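Side-chain contact in vestitone reductase (Medicago sativa, PDB 2P4H), which catalyses the stereospecific, NADPH-dependent reduction of (3R)-vestitone to an isoflavanol, the penultimate step in making the phytoalexin medicarpin: residues 308-311 against 312-316. Sequence-based numbering, arbitrary orientation.
Sequences MFDD and AIQCC
D310 and Q314 face each other across one turn of the helix 305-319, where four successive i to i+4 backbone hydrogen bonds run from M308 O to A312 N through D311 O to C315 N, the shortest being Q314 N to D310 O at 2.8 Å. The same residues form an i to i+4 Asp-Gln side-chain pair: Q314 NE2 donates to D310 OD1 over 3.1 Å in a nearly straight bond (167° at the hydrogen). The aspartate oxygen lies close to the amide plane, yet the amide nitrogen comes to it from above the carboxylate plane, the two flat groups being turned 49° apart. With CG anti to the backbone N, D310 carries its carboxylate along the helix surface, and the bend of Q314 at chi2 folds its amide back to meet it. Q314 CG itself, anti to the carbonyl carbon (chi1 -62°), lies 3.2 Å from D310 O. D310 OD1 has a second partner in the hydroxyl of Y267, while Q314 OE1 is held by K317 NZ. An alanine in place of D310 would take away the oxygen shared by Q314 and Y267, and is likely to leave the Y267 hydroxyl without this partner and the Q314 amide held from the K317 side. I313 CG1 rests 3.2 Å from F309 O, one turn back. D311, on another side of the helix, hydrogen-bonds through OD2 to H226. In this epimerase/dehydratase-family fold, the A312 side chain lies about 8 Å from that of F12, a probable NADP(+)-binding residue. F309 and I313 pack on L263 of the helix 256-266, whereas M308 and A312 meet V191 and M308 and F309 reach M224, setting this C-terminal helix against the mixed sheet that includes strands 189-191 and 219-226.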
loop_
_atom_site.group_PDB
_atom_site.type_symbol
_atom_site.label_atom_id
_atom_site.label_comp_id
_atom_site.label_asym_id
_atom_site.label_seq_id
_atom_site.Cartn_x
_atom_site.Cartn_y
_atom_site.Cartn_z
ATOM N N MET A 308 4.252 -8.037 -12.827
ATOM C CA MET A 308 3.241 -7.875 -11.790
ATOM C C MET A 308 2.120 -8.905 -11.910
ATOM O O MET A 308 1.776 -9.579 -10.933
ATOM C CB MET A 308 2.673 -6.458 -11.863
ATOM C CG MET A 308 1.575 -6.167 -10.859
ATOM S SD MET A 308 0.872 -4.532 -11.119
ATOM C CE MET A 308 0.166 -4.731 -12.751
ATOM N N PHE A 309 1.545 -9.024 -13.101
ATOM C CA PHE A 309 0.475 -9.986 -13.312
ATOM C C PHE A 309 0.971 -11.421 -13.186
ATOM O O PHE A 309 0.281 -12.260 -12.611
ATOM C CB PHE A 309 -0.177 -9.782 -14.687
ATOM C CG PHE A 309 -1.185 -8.663 -14.721
ATOM C CD1 PHE A 309 -2.391 -8.778 -14.033
ATOM C CD2 PHE A 309 -0.921 -7.489 -15.418
ATOM C CE1 PHE A 309 -3.324 -7.736 -14.037
ATOM C CE2 PHE A 309 -1.846 -6.439 -15.427
ATOM C CZ PHE A 309 -3.049 -6.565 -14.734
ATOM N N ASP A 310 2.163 -11.713 -13.701
ATOM C CA ASP A 310 2.657 -13.081 -13.614
ATOM C C ASP A 310 2.941 -13.506 -12.184
ATOM O O ASP A 310 2.609 -14.626 -11.793
ATOM C CB ASP A 310 3.915 -13.284 -14.457
ATOM C CG ASP A 310 4.238 -14.754 -14.644
ATOM O OD1 ASP A 310 3.405 -15.465 -15.249
ATOM O OD2 ASP A 310 5.307 -15.199 -14.178
ATOM N N ASP A 311 3.558 -12.626 -11.400
ATOM C CA ASP A 311 3.856 -12.967 -10.016
ATOM C C ASP A 311 2.571 -13.239 -9.244
ATOM O O ASP A 311 2.497 -14.186 -8.463
ATOM C CB ASP A 311 4.666 -11.855 -9.336
ATOM C CG ASP A 311 6.124 -11.856 -9.763
ATOM O OD1 ASP A 311 6.604 -12.916 -10.217
ATOM O OD2 ASP A 311 6.801 -10.813 -9.631
ATOM N N ALA A 312 1.551 -12.420 -9.471
ATOM C CA ALA A 312 0.279 -12.609 -8.792
ATOM C C ALA A 312 -0.385 -13.916 -9.235
ATOM O O ALA A 312 -0.865 -14.693 -8.410
ATOM C CB ALA A 312 -0.647 -11.427 -9.075
ATOM N N ILE A 313 -0.405 -14.160 -10.540
ATOM C CA ILE A 313 -1.028 -15.365 -11.069
ATOM C C ILE A 313 -0.333 -16.646 -10.613
ATOM O O ILE A 313 -1.002 -17.589 -10.178
ATOM C CB ILE A 313 -1.111 -15.287 -12.610
ATOM C CG1 ILE A 313 -2.202 -14.279 -12.994
ATOM C CG2 ILE A 313 -1.400 -16.659 -13.206
ATOM C CD1 ILE A 313 -2.222 -13.902 -14.460
ATOM N N GLN A 314 0.996 -16.687 -10.683
ATOM C CA GLN A 314 1.717 -17.883 -10.248
ATOM C C GLN A 314 1.504 -18.128 -8.755
ATOM O O GLN A 314 1.352 -19.275 -8.320
ATOM C CB GLN A 314 3.218 -17.761 -10.536
ATOM C CG GLN A 314 3.590 -17.623 -12.010
ATOM C CD GLN A 314 2.864 -18.611 -12.908
ATOM O OE1 GLN A 314 2.633 -19.763 -12.533
ATOM N NE2 GLN A 314 2.515 -18.168 -14.109
ATOM N N CYS A 315 1.486 -17.058 -7.963
ATOM C CA CYS A 315 1.293 -17.199 -6.525
ATOM C C CYS A 315 -0.108 -17.740 -6.253
ATOM O O CYS A 315 -0.289 -18.641 -5.430
ATOM C CB CYS A 315 1.496 -15.853 -5.821
ATOM S SG CYS A 315 1.573 -15.969 -4.017
ATOM N N CYS A 316 -1.101 -17.203 -6.955
ATOM C CA CYS A 316 -2.471 -17.669 -6.781
ATOM C C CYS A 316 -2.607 -19.144 -7.152
ATOM O O CYS A 316 -3.317 -19.894 -6.481
ATOM C CB CYS A 316 -3.430 -16.830 -7.627
ATOM S SG CYS A 316 -3.795 -15.213 -6.916
#